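Local coordinates for protein agarase (Pseudoalteromonas fuliginea, PDB 6XJ9) that probably hydrolyses agarose, the galactan of red algal cell walls, as a family 50 glycoside hydrolase of a marine bacterium, at residues S65-S69 against L649-K653; L95-H101 against H197-I203; V223-G227 against K237-E241; K285-W290 against F660-A664. All blocks are in the same frame, centred on the assembly; numbering follows the deposited sequence.

Contact 1: S65-S69 against L649-K653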
loop_
_atom_site.group_PDB
_atom_site.type_symbol
_atom_site.label_atom_id
_atom_site.label_comp_id
_atom_site.label_asym_id
_atom_site.label_seq_id
_atom_site.Cartn_x
_atom_site.Cartn_y
_atom_site.Cartn_z
ATOM N N SER A 65 23.097 8.764 -6.680
ATOM C CA SER A 65 22.063 9.739 -6.981
ATOM C C SER A 65 21.668 10.551 -5.747
ATOM O O SER A 65 21.003 11.578 -5.880
ATOM C CB SER A 65 20.869 9.071 -7.635
ATOM O OG SER A 65 20.514 7.886 -6.939
ATOM N N LYS A 66 22.085 10.104 -4.557
ATOM C CA LYS A 66 21.893 10.903 -3.356
ATOM C C LYS A 66 22.701 12.195 -3.453
ATOM O O LYS A 66 22.190 13.265 -3.142
ATOM C CB LYS A 66 22.268 10.142 -2.079
ATOM C CG LYS A 66 21.856 10.820 -0.772
ATOM C CD LYS A 66 22.135 9.966 0.445
ATOM C CE LYS A 66 21.413 10.403 1.704
ATOM N NZ LYS A 66 21.938 11.687 2.225
ATOM N N LYS A 67 23.965 12.078 -3.864
ATOM C CA LYS A 67 24.904 13.191 -3.853
ATOM C C LYS A 67 24.893 13.912 -5.203
ATOM O O LYS A 67 25.259 15.080 -5.291
ATOM C CB LYS A 67 26.303 12.677 -3.474
ATOM C CG LYS A 67 27.457 13.665 -3.652
ATOM C CD LYS A 67 27.462 14.864 -2.693
ATOM C CE LYS A 67 28.821 15.535 -2.618
ATOM N NZ LYS A 67 28.805 16.777 -1.802
ATOM N N ASN A 68 24.464 13.212 -6.258
ATOM C CA ASN A 68 24.581 13.745 -7.605
ATOM C C ASN A 68 23.212 13.700 -8.268
ATOM O O ASN A 68 22.597 12.638 -8.318
ATOM C CB ASN A 68 25.594 12.947 -8.427
ATOM C CG ASN A 68 26.942 12.830 -7.748
ATOM O OD1 ASN A 68 27.768 13.732 -7.849
ATOM N ND2 ASN A 68 27.165 11.738 -7.040
ATOM N N SER A 69 22.758 14.855 -8.769
ATOM C CA SER A 69 21.402 15.033 -9.269
ATOM C C SER A 69 21.265 14.395 -10.646
ATOM O O SER A 69 20.151 14.195 -11.124
ATOM C CB SER A 69 21.002 16.485 -9.296
ATOM O OG SER A 69 21.929 17.249 -10.062
ATOM N N LEU A 649 12.673 17.806 -3.053
ATOM C CA LEU A 649 13.435 19.047 -3.071
ATOM C C LEU A 649 14.846 18.766 -2.564
ATOM O O LEU A 649 15.059 18.673 -1.357
ATOM C CB LEU A 649 12.748 20.099 -2.189
ATOM C CG LEU A 649 11.308 20.461 -2.558
ATOM C CD1 LEU A 649 10.867 21.701 -1.792
ATOM C CD2 LEU A 649 11.168 20.674 -4.062
ATOM N N ARG A 650 15.795 18.623 -3.503
ATOM C CA ARG A 650 17.184 18.350 -3.162
ATOM C C ARG A 650 17.832 19.629 -2.642
ATOM O O ARG A 650 17.621 20.726 -3.174
ATOM C CB ARG A 650 17.991 17.897 -4.388
ATOM C CG ARG A 650 17.522 16.610 -5.048
ATOM C CD ARG A 650 18.362 16.321 -6.290
ATOM N NE ARG A 650 19.805 16.345 -6.048
ATOM C CZ ARG A 650 20.506 15.348 -5.506
ATOM N NH1 ARG A 650 19.903 14.227 -5.141
ATOM N NH2 ARG A 650 21.818 15.471 -5.349
ATOM N N ASP A 651 18.655 19.470 -1.607
ATOM C CA ASP A 651 19.335 20.608 -1.015
ATOM C C ASP A 651 20.160 21.325 -2.081
ATOM O O ASP A 651 20.170 22.551 -2.116
ATOM C CB ASP A 651 20.113 20.195 0.245
ATOM C CG ASP A 651 19.209 19.753 1.389
ATOM O OD1 ASP A 651 18.093 20.316 1.530
ATOM O OD2 ASP A 651 19.599 18.828 2.115
ATOM N N ASP A 652 20.828 20.563 -2.968
ATOM C CA ASP A 652 21.733 21.182 -3.925
ATOM C C ASP A 652 20.971 22.062 -4.916
ATOM O O ASP A 652 21.481 23.106 -5.329
ATOM C CB ASP A 652 22.731 20.199 -4.550
ATOM C CG ASP A 652 22.126 19.073 -5.375
ATOM O OD1 ASP A 652 20.883 19.056 -5.574
ATOM O OD2 ASP A 652 22.904 18.202 -5.793
ATOM N N LYS A 653 19.729 21.676 -5.227
ATOM C CA LYS A 653 18.911 22.398 -6.194
ATOM C C LYS A 653 18.377 23.714 -5.611
ATOM O O LYS A 653 18.165 24.668 -6.358
ATOM C CB LYS A 653 17.780 21.494 -6.699
ATOM C CG LYS A 653 16.823 22.098 -7.729
ATOM C CD LYS A 653 17.458 22.512 -9.052
ATOM C CE LYS A 653 16.500 22.421 -10.228
ATOM N NZ LYS A 653 16.853 23.354 -11.325
HETATM O O HOH W 1 25.421 18.087 -4.804
HETATM O O HOH W 2 24.164 17.351 -7.738
#
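Arg650 reaches across to the backbone of Ser65-Ser69 and carries nearly the whole contact, a clear case of one guanidinium group joining two distant parts of a chain. NH1 and NH2 meet Lys66 O end-on, at 3.2 and 3.1 Å, both from the same face of the carbonyl and well above its plane. NH1 also gives Ser65 O a weak bond and is held by Thr195 O. The salt bridge is side-on, with NE 3.0 Å from Asp652 OD1 and NH2 3.0 Å from Asp652 OD2, the latter lying in the guanidinium plane. A bend at chi3 (52°) turns the group to serve both partners. Van der Waals contact is slighter: Ser69 CB comes within 3.5 Å of NE, while Ser69 CA lies over one face. Water links Asp652 OD2 to Lys67 O and, separately, to Ser69 N. A methionine here would probably leave Lys66 O without both donors and the Asp652 carboxylate without its positive mate. Arg650 is also the N-cap residue of helix 651-654, so an N-cap arginine here bridges the carbohydrate-binding-module-like domain and a helix start in what is probably the catalytic barrel.

Contact 2: L95-H101 against H197-I203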
loop_
_atom_site.group_PDB
_atom_site.type_symbol
_atom_site.label_atom_id
_atom_site.label_comp_id
_atom_site.label_asym_id
_atom_site.label_seq_id
_atom_site.Cartn_x
_atom_site.Cartn_y
_atom_site.Cartn_z
ATOM N N LEU A 95 15.993 -6.051 -16.833
ATOM C CA LEU A 95 16.413 -5.220 -15.713
ATOM C C LEU A 95 15.826 -5.741 -14.409
ATOM O O LEU A 95 14.643 -6.050 -14.334
ATOM C CB LEU A 95 15.963 -3.768 -15.938
ATOM C CG LEU A 95 16.466 -3.085 -17.212
ATOM C CD1 LEU A 95 15.786 -1.737 -17.419
ATOM C CD2 LEU A 95 17.983 -2.925 -17.202
ATOM N N ALA A 96 16.673 -5.787 -13.379
ATOM C CA ALA A 96 16.239 -6.004 -12.010
ATOM C C ALA A 96 16.660 -4.808 -11.162
ATOM O O ALA A 96 17.406 -3.951 -11.624
ATOM C CB ALA A 96 16.826 -7.289 -11.479
ATOM N N ASN A 97 16.184 -4.764 -9.914
ATOM C CA ASN A 97 16.545 -3.679 -9.019
ATOM C C ASN A 97 16.823 -4.265 -7.636
ATOM O O ASN A 97 15.898 -4.548 -6.882
ATOM C CB ASN A 97 15.482 -2.576 -9.052
ATOM C CG ASN A 97 15.620 -1.549 -7.950
ATOM O OD1 ASN A 97 16.612 -1.532 -7.229
ATOM N ND2 ASN A 97 14.624 -0.694 -7.812
ATOM N N PRO A 98 18.107 -4.483 -7.273
ATOM C CA PRO A 98 18.452 -5.005 -5.952
ATOM C C PRO A 98 18.515 -3.952 -4.845
ATOM O O PRO A 98 18.920 -4.269 -3.732
ATOM C CB PRO A 98 19.838 -5.633 -6.189
ATOM C CG PRO A 98 20.449 -4.809 -7.315
ATOM C CD PRO A 98 19.283 -4.308 -8.145
ATOM N N GLY A 99 18.121 -2.711 -5.160
ATOM C CA GLY A 99 18.142 -1.596 -4.222
ATOM C C GLY A 99 16.939 -1.641 -3.286
ATOM O O GLY A 99 16.215 -2.634 -3.262
ATOM N N THR A 100 16.749 -0.571 -2.502
ATOM C CA THR A 100 15.693 -0.543 -1.498
ATOM C C THR A 100 14.551 0.365 -1.957
ATOM O O THR A 100 13.473 0.357 -1.367
ATOM C CB THR A 100 16.240 -0.194 -0.103
ATOM O OG1 THR A 100 16.922 1.062 -0.151
ATOM C CG2 THR A 100 17.146 -1.267 0.467
ATOM N N HIS A 101 14.801 1.149 -3.011
ATOM C CA HIS A 101 13.800 2.034 -3.587
ATOM C C HIS A 101 13.597 1.674 -5.052
ATOM O O HIS A 101 14.530 1.217 -5.700
ATOM C CB HIS A 101 14.231 3.505 -3.472
ATOM C CG HIS A 101 14.417 3.958 -2.067
ATOM N ND1 HIS A 101 15.663 4.004 -1.462
ATOM C CD2 HIS A 101 13.523 4.364 -1.144
ATOM C CE1 HIS A 101 15.528 4.417 -0.222
ATOM N NE2 HIS A 101 14.223 4.650 -0.006
ATOM N N HIS A 197 17.352 9.651 -2.963
ATOM C CA HIS A 197 18.039 8.431 -2.553
ATOM C C HIS A 197 18.980 7.934 -3.649
ATOM O O HIS A 197 18.741 8.174 -4.835
ATOM C CB HIS A 197 17.023 7.315 -2.243
ATOM C CG HIS A 197 15.992 7.670 -1.223
ATOM N ND1 HIS A 197 16.322 8.174 0.013
ATOM C CD2 HIS A 197 14.642 7.590 -1.250
ATOM C CE1 HIS A 197 15.225 8.397 0.712
ATOM N NE2 HIS A 197 14.176 8.047 -0.045
ATOM N N ASP A 198 20.032 7.216 -3.230
ATOM C CA ASP A 198 20.801 6.350 -4.118
ATOM C C ASP A 198 19.868 5.284 -4.698
ATOM O O ASP A 198 19.015 4.741 -3.991
ATOM C CB ASP A 198 21.980 5.663 -3.401
ATOM C CG ASP A 198 23.172 6.557 -3.087
ATOM O OD1 ASP A 198 23.358 7.588 -3.772
ATOM O OD2 ASP A 198 23.920 6.213 -2.161
ATOM N N LYS A 199 20.026 5.010 -6.003
ATOM C CA LYS A 199 19.246 3.996 -6.696
ATOM C C LYS A 199 20.207 2.965 -7.279
ATOM O O LYS A 199 21.394 3.248 -7.427
ATOM C CB LYS A 199 18.388 4.628 -7.796
ATOM C CG LYS A 199 17.596 5.861 -7.369
ATOM C CD LYS A 199 16.698 5.606 -6.183
ATOM C CE LYS A 199 15.255 5.384 -6.561
ATOM N NZ LYS A 199 14.542 6.635 -6.908
ATOM N N GLU A 200 19.679 1.769 -7.574
ATOM C CA GLU A 200 20.472 0.681 -8.122
ATOM C C GLU A 200 19.734 0.039 -9.292
ATOM O O GLU A 200 18.506 0.104 -9.389
ATOM C CB GLU A 200 20.673 -0.414 -7.082
ATOM C CG GLU A 200 21.695 -0.076 -6.011
ATOM C CD GLU A 200 22.010 -1.278 -5.135
ATOM O OE1 GLU A 200 22.056 -1.117 -3.904
ATOM O OE2 GLU A 200 22.201 -2.376 -5.689
ATOM N N LEU A 201 20.498 -0.631 -10.155
ATOM C CA LEU A 201 19.906 -1.284 -11.307
ATOM C C LEU A 201 20.807 -2.436 -11.731
ATOM O O LEU A 201 22.035 -2.314 -11.714
ATOM C CB LEU A 201 19.748 -0.246 -12.422
ATOM C CG LEU A 201 18.983 -0.694 -13.664
ATOM C CD1 LEU A 201 17.487 -0.788 -13.390
ATOM C CD2 LEU A 201 19.254 0.260 -14.809
ATOM N N ALA A 202 20.168 -3.556 -12.087
ATOM C CA ALA A 202 20.869 -4.710 -12.629
ATOM C C ALA A 202 20.455 -4.908 -14.085
ATOM O O ALA A 202 19.274 -5.012 -14.392
ATOM C CB ALA A 202 20.577 -5.931 -11.782
ATOM N N ILE A 203 21.449 -4.953 -14.978
ATOM C CA ILE A 203 21.207 -5.082 -16.404
ATOM C C ILE A 203 21.710 -6.447 -16.875
ATOM O O ILE A 203 22.915 -6.700 -16.883
ATOM C CB ILE A 203 21.880 -3.914 -17.146
ATOM C CG1 ILE A 203 21.434 -2.564 -16.572
ATOM C CG2 ILE A 203 21.649 -4.016 -18.648
ATOM C CD1 ILE A 203 22.292 -1.391 -16.996
HETATM O O HOH W 3 17.216 1.241 -6.583
#
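Leu95 and Ala96, at the end of strand 89-97, pair with Ile203 and Ala202 of strand 199-210 in the antiparallel ladder of the carbohydrate-binding-module-like domain. Ala96 and Ala202 form the hydrogen-bonded pair: Ala96 N to Ala202 O is 2.9 Å, and Ala202 N to Ala96 O is 2.8 Å. Their methyl groups share one face of the sheet. On the other, Leu95 and Ile203 lie side by side, Leu95 CD2 being 3.5 Å from Ile203 CG1, with Leu201 joining them.

Beyond Ala96 the ladder bonds stop, though the chains stay side by side, and an Asx turn takes over. Asn97 OD1 accepts from Gly99 N, while ND2 gives His101 O a nearly straight bond (173°) lying in the amide plane. With CG anti to the backbone N (chi1 168°), the amide sits where it can bridge these two backbone groups, and a water accepting from Glu200 N ties in the opposite strand. Pro98 CG rests 3.4 Å from Glu200 OE2. At the far end the rings of His101 and His197 make an offset stack, their planes 10° apart and centroids separated by 3.8 Å, with His197 CD2 over the centre of the His101 ring.

Strand 58-63 continues the ladder beyond 199-210, and strand 128-134 lines the other side of 89-97. His197 NE2 bonds Asp698 on helix 689-704, Lys199 pairs with Glu647, and Pro98 packs on Asp167 of the second subunit.

Contact 3: V223-G227 against K237-E241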
loop_
_atom_site.group_PDB
_atom_site.type_symbol
_atom_site.label_atom_id
_atom_site.label_comp_id
_atom_site.label_asym_id
_atom_site.label_seq_id
_atom_site.Cartn_x
_atom_site.Cartn_y
_atom_site.Cartn_z
ATOM N N VAL A 223 -12.200 2.832 -23.321
ATOM C CA VAL A 223 -12.893 3.548 -22.253
ATOM C C VAL A 223 -14.269 2.915 -22.019
ATOM O O VAL A 223 -14.980 2.625 -22.981
ATOM C CB VAL A 223 -13.026 5.043 -22.604
ATOM C CG1 VAL A 223 -13.487 5.868 -21.416
ATOM C CG2 VAL A 223 -11.726 5.611 -23.154
ATOM N N ASP A 224 -14.638 2.691 -20.746
ATOM C CA ASP A 224 -15.972 2.198 -20.403
ATOM C C ASP A 224 -16.899 3.378 -20.118
ATOM O O ASP A 224 -16.523 4.528 -20.341
ATOM C CB ASP A 224 -15.959 1.149 -19.285
ATOM C CG ASP A 224 -15.664 1.709 -17.899
ATOM O OD1 ASP A 224 -15.768 2.934 -17.717
ATOM O OD2 ASP A 224 -15.320 0.921 -17.013
ATOM N N GLU A 225 -18.110 3.088 -19.619
ATOM C CA GLU A 225 -19.132 4.116 -19.483
ATOM C C GLU A 225 -18.826 5.026 -18.295
ATOM O O GLU A 225 -19.461 6.070 -18.155
ATOM C CB GLU A 225 -20.537 3.507 -19.370
ATOM C CG GLU A 225 -20.814 2.852 -18.028
ATOM C CD GLU A 225 -20.481 1.371 -17.967
ATOM O OE1 GLU A 225 -19.547 0.945 -18.691
ATOM O OE2 GLU A 225 -21.161 0.636 -17.202
ATOM N N PHE A 226 -17.874 4.608 -17.442
ATOM C CA PHE A 226 -17.486 5.376 -16.262
ATOM C C PHE A 226 -16.217 6.188 -16.541
ATOM O O PHE A 226 -15.709 6.879 -15.656
ATOM C CB PHE A 226 -17.287 4.466 -15.051
ATOM C CG PHE A 226 -18.508 3.677 -14.641
ATOM C CD1 PHE A 226 -19.621 4.312 -14.104
ATOM C CD2 PHE A 226 -18.552 2.301 -14.817
ATOM C CE1 PHE A 226 -20.745 3.582 -13.737
ATOM C CE2 PHE A 226 -19.677 1.570 -14.452
ATOM C CZ PHE A 226 -20.775 2.212 -13.917
ATOM N N GLY A 227 -15.720 6.090 -17.779
ATOM C CA GLY A 227 -14.482 6.736 -18.184
ATOM C C GLY A 227 -13.252 5.968 -17.709
ATOM O O GLY A 227 -12.173 6.546 -17.601
ATOM N N LYS A 237 -11.414 -0.311 -9.634
ATOM C CA LYS A 237 -12.269 -0.224 -10.808
ATOM C C LYS A 237 -13.729 -0.469 -10.410
ATOM O O LYS A 237 -14.021 -1.432 -9.705
ATOM C CB LYS A 237 -11.817 -1.224 -11.879
ATOM C CG LYS A 237 -12.718 -1.305 -13.108
ATOM C CD LYS A 237 -12.104 -2.020 -14.311
ATOM C CE LYS A 237 -12.957 -1.892 -15.556
ATOM N NZ LYS A 237 -12.332 -2.522 -16.750
ATOM N N VAL A 238 -14.628 0.387 -10.909
ATOM C CA VAL A 238 -16.066 0.326 -10.680
ATOM C C VAL A 238 -16.695 -0.549 -11.764
ATOM O O VAL A 238 -16.378 -0.408 -12.949
ATOM C CB VAL A 238 -16.673 1.747 -10.696
ATOM C CG1 VAL A 238 -18.181 1.729 -10.924
ATOM C CG2 VAL A 238 -16.353 2.518 -9.424
ATOM N N HIS A 239 -17.608 -1.443 -11.354
ATOM C CA HIS A 239 -18.255 -2.329 -12.311
ATOM C C HIS A 239 -19.733 -1.991 -12.508
ATOM O O HIS A 239 -20.300 -2.314 -13.548
ATOM C CB HIS A 239 -17.998 -3.803 -11.974
ATOM C CG HIS A 239 -16.595 -4.213 -12.263
ATOM N ND1 HIS A 239 -16.125 -4.353 -13.555
ATOM C CD2 HIS A 239 -15.559 -4.498 -11.444
ATOM C CE1 HIS A 239 -14.859 -4.721 -13.523
ATOM N NE2 HIS A 239 -14.488 -4.815 -12.238
ATOM N N SER A 240 -20.352 -1.343 -11.514
ATOM C CA SER A 240 -21.752 -0.975 -11.638
ATOM C C SER A 240 -21.999 0.367 -10.964
ATOM O O SER A 240 -21.339 0.702 -9.981
ATOM C CB SER A 240 -22.666 -2.046 -11.081
ATOM O OG SER A 240 -22.484 -2.186 -9.677
ATOM N N GLU A 241 -22.987 1.094 -11.494
ATOM C CA GLU A 241 -23.402 2.383 -10.975
ATOM C C GLU A 241 -23.686 2.314 -9.474
ATOM O O GLU A 241 -23.441 3.288 -8.769
ATOM C CB GLU A 241 -24.600 2.899 -11.770
ATOM C CG GLU A 241 -25.099 4.250 -11.305
ATOM C CD GLU A 241 -25.930 4.969 -12.348
ATOM O OE1 GLU A 241 -25.656 4.782 -13.552
ATOM O OE2 GLU A 241 -26.846 5.713 -11.952
HETATM O O HOH W 4 -17.225 -1.094 -15.478
HETATM O O HOH W 5 -15.109 -1.958 -17.961
HETATM O O HOH W 6 -19.643 -2.019 -16.325
#
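Asp224 to Gly227 make a type I beta turn, closed by Gly227 N to Asp224 O at 3.1 Å, and Phe226 at its third position faces the irregular run Lys237-Glu241. Lys237 and Val238 are extended there; Phe226 CA and Val238 CA are the nearest CA pair, at 7.7 Å. Within the turn Asp224 OD1 accepts from Phe226 N at 2.7 Å, from above the carboxylate plane, which adds an Asx turn to the beta turn. Val238 CG1 sits squarely over the Phe226 ring in a CH-pi contact, 3.9 Å from the centroid and 11° off the normal. Glu225 CG covers the opposite face, so the ring is sandwiched. Its outer end meets backbone, with CZ 3.5 Å from Glu241 N, and His239 O lies near the ring edge.

Both segments belong to the long connection between strand 199-210 and helix 242-252, which folds back on itself here; an aromatic side chain from one turn is wedged against the approach to the helix. A serine in place of Phe226 would probably open a gap between Val238 and Glu225 and take away the ring that Glu241 N and His239 O border.

Asp224 OD2 is 4.6 Å from Lys237 NZ, beyond a salt bridge, and a water donates to the carboxylate while meeting the ammonium weakly. Lys237 NZ, at the end of an extended chain, donates to Asn229 O and Gln232 O. Glu243 accepts from the backbone N of both His239 and Ser240, and Asn401 and Arg404 bond to the carbonyls of Phe226 and Glu225.

Contact 4: K285-W290 against F660-A664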
loop_
_atom_site.group_PDB
_atom_site.type_symbol
_atom_site.label_atom_id
_atom_site.label_comp_id
_atom_site.label_asym_id
_atom_site.label_seq_id
_atom_site.Cartn_x
_atom_site.Cartn_y
_atom_site.Cartn_z
ATOM N N LYS A 285 9.031 33.891 10.697
ATOM C CA LYS A 285 9.998 32.867 11.037
ATOM C C LYS A 285 9.729 32.376 12.455
ATOM O O LYS A 285 9.345 33.145 13.326
ATOM C CB LYS A 285 11.405 33.455 10.976
ATOM C CG LYS A 285 11.930 33.744 9.581
ATOM C CD LYS A 285 13.253 34.476 9.667
ATOM C CE LYS A 285 14.020 34.521 8.367
ATOM N NZ LYS A 285 15.294 35.254 8.552
ATOM N N TYR A 286 9.946 31.078 12.668
ATOM C CA TYR A 286 9.932 30.494 13.993
ATOM C C TYR A 286 11.005 29.414 14.030
ATOM O O TYR A 286 11.095 28.596 13.113
ATOM C CB TYR A 286 8.545 29.938 14.319
ATOM C CG TYR A 286 8.439 29.296 15.681
ATOM C CD1 TYR A 286 8.436 30.062 16.839
ATOM C CD2 TYR A 286 8.363 27.918 15.815
ATOM C CE1 TYR A 286 8.357 29.474 18.093
ATOM C CE2 TYR A 286 8.264 27.317 17.056
ATOM C CZ TYR A 286 8.268 28.097 18.200
ATOM O OH TYR A 286 8.178 27.493 19.424
ATOM N N ASN A 287 11.858 29.457 15.055
ATOM C CA ASN A 287 12.814 28.382 15.259
ATOM C C ASN A 287 13.763 28.303 14.065
ATOM O O ASN A 287 14.116 27.209 13.642
ATOM C CB ASN A 287 12.065 27.050 15.370
ATOM C CG ASN A 287 12.616 26.113 16.419
ATOM O OD1 ASN A 287 13.732 25.618 16.290
ATOM N ND2 ASN A 287 11.823 25.844 17.446
ATOM N N ASP A 288 14.119 29.461 13.494
ATOM C CA ASP A 288 15.087 29.561 12.408
ATOM C C ASP A 288 14.559 28.921 11.115
ATOM O O ASP A 288 15.336 28.452 10.283
ATOM C CB ASP A 288 16.438 28.956 12.805
ATOM C CG ASP A 288 17.610 29.482 11.986
ATOM O OD1 ASP A 288 17.480 30.581 11.405
ATOM O OD2 ASP A 288 18.653 28.789 11.942
ATOM N N LYS A 289 13.235 28.895 10.949
ATOM C CA LYS A 289 12.627 28.355 9.745
ATOM C C LYS A 289 11.485 29.267 9.306
ATOM O O LYS A 289 10.780 29.827 10.143
ATOM C CB LYS A 289 12.110 26.938 10.018
ATOM C CG LYS A 289 13.177 25.942 10.460
ATOM C CD LYS A 289 12.606 24.623 10.908
ATOM C CE LYS A 289 13.681 23.624 11.291
ATOM N NZ LYS A 289 13.251 22.255 10.917
ATOM N N TRP A 290 11.287 29.386 7.985
ATOM C CA TRP A 290 10.149 30.141 7.488
ATOM C C TRP A 290 8.843 29.434 7.856
ATOM O O TRP A 290 8.795 28.204 7.955
ATOM C CB TRP A 290 10.274 30.443 5.995
ATOM C CG TRP A 290 11.117 31.658 5.738
ATOM C CD1 TRP A 290 12.405 31.691 5.285
ATOM C CD2 TRP A 290 10.725 33.026 5.949
ATOM N NE1 TRP A 290 12.838 32.985 5.175
ATOM C CE2 TRP A 290 11.825 33.828 5.578
ATOM C CE3 TRP A 290 9.546 33.649 6.399
ATOM C CZ2 TRP A 290 11.782 35.223 5.664
ATOM C CZ3 TRP A 290 9.508 35.027 6.487
ATOM C CH2 TRP A 290 10.611 35.806 6.108
ATOM N N PHE A 660 18.138 35.111 -0.658
ATOM C CA PHE A 660 17.046 36.073 -0.542
ATOM C C PHE A 660 16.386 36.060 0.830
ATOM O O PHE A 660 15.696 37.010 1.172
ATOM C CB PHE A 660 15.953 35.781 -1.572
ATOM C CG PHE A 660 16.523 35.526 -2.937
ATOM C CD1 PHE A 660 17.221 36.525 -3.606
ATOM C CD2 PHE A 660 16.433 34.269 -3.509
ATOM C CE1 PHE A 660 17.786 36.282 -4.849
ATOM C CE2 PHE A 660 16.991 34.031 -4.758
ATOM C CZ PHE A 660 17.661 35.038 -5.424
ATOM N N ASP A 661 16.543 34.955 1.568
ATOM C CA ASP A 661 15.856 34.744 2.833
ATOM C C ASP A 661 14.372 35.093 2.693
ATOM O O ASP A 661 13.800 35.804 3.520
ATOM C CB ASP A 661 16.567 35.478 3.977
ATOM C CG ASP A 661 16.177 34.993 5.365
ATOM O OD1 ASP A 661 15.779 33.799 5.516
ATOM O OD2 ASP A 661 16.248 35.816 6.286
ATOM N N LYS A 662 13.745 34.571 1.637
ATOM C CA LYS A 662 12.301 34.659 1.483
ATOM C C LYS A 662 11.711 33.266 1.697
ATOM O O LYS A 662 12.383 32.281 1.401
ATOM C CB LYS A 662 11.973 35.142 0.066
ATOM C CG LYS A 662 12.119 36.641 -0.153
ATOM C CD LYS A 662 10.869 37.364 0.276
ATOM C CE LYS A 662 11.088 38.841 0.507
ATOM N NZ LYS A 662 9.799 39.558 0.401
ATOM N N PRO A 663 10.438 33.119 2.144
ATOM C CA PRO A 663 9.777 31.808 2.134
ATOM C C PRO A 663 9.400 31.460 0.688
ATOM O O PRO A 663 9.235 32.350 -0.156
ATOM C CB PRO A 663 8.522 32.008 3.004
ATOM C CG PRO A 663 8.218 33.506 2.892
ATOM C CD PRO A 663 9.552 34.189 2.637
ATOM N N ALA A 664 9.280 30.158 0.416
ATOM C CA ALA A 664 8.997 29.633 -0.915
ATOM C C ALA A 664 7.835 28.646 -0.839
ATOM O O ALA A 664 7.569 28.066 0.207
ATOM C CB ALA A 664 10.235 28.970 -1.492
#
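Trp290 NE1 donates to Asp661 OD1 at 3.1 Å, from above the carboxylate plane, and the same carboxylate holds Lys285 through its other oxygen. That second link is a salt bridge on the syn lone pair of OD2; its modelled length, Lys285 NZ to Asp661 OD2 at 2.5 Å, is short and best read with caution. One aspartate thus serves an indole and an ammonium group together, with ring and carboxylate planes 60° apart. Its CG stands anti to the backbone N (chi1 -163°), which carries the oxygens across to both donors. Asp661 O lies at the edge of the indole, near its plane, 3.0 Å from Trp290 CZ2.

The indole itself is packed between two aliphatic groups. Pro663 CD stands over the six-membered ring, 3.6 Å from its centroid and 7° off the normal, a CH-pi contact; Lys285 CG covers the opposite face. The stem of Lys285 thus lies over the tryptophan while its extended end goes on to Asp661.

Tyr286 and Lys289 close the turn between their strands with two backbone bonds, Tyr286 N to Lys289 O and Lys289 N to Tyr286 O. The result is a beta-hairpin with a two-residue type I' turn, placed at the margin of the mixed sheet and packed by its tryptophan against the loop that leads into strand 664-666.

In the fold
The four contacts illustrate how chemistry follows place. Contacts 1, 2 and 3 are partly buried, none wholly core. Contact 2 lies inside the carbohydrate-binding-module-like domain and relies on strand pairing and buried aliphatic groups, ending in stacked histidines. Contact 1 joins that domain to the start of helix 651-654 with a buried arginine, and contacts 1 and 2 meet directly: Ser65 OG bonds His197 O, and Lys66 N bonds Asp198 OD1. Contact 3, centred about 42 Å from the centre of contact 1, is local to one connecting loop and depends on an aromatic ring and waters. Contact 4, the surface member, unites a hairpin with a loop by a salt bridge and a CH-pi contact on an indole.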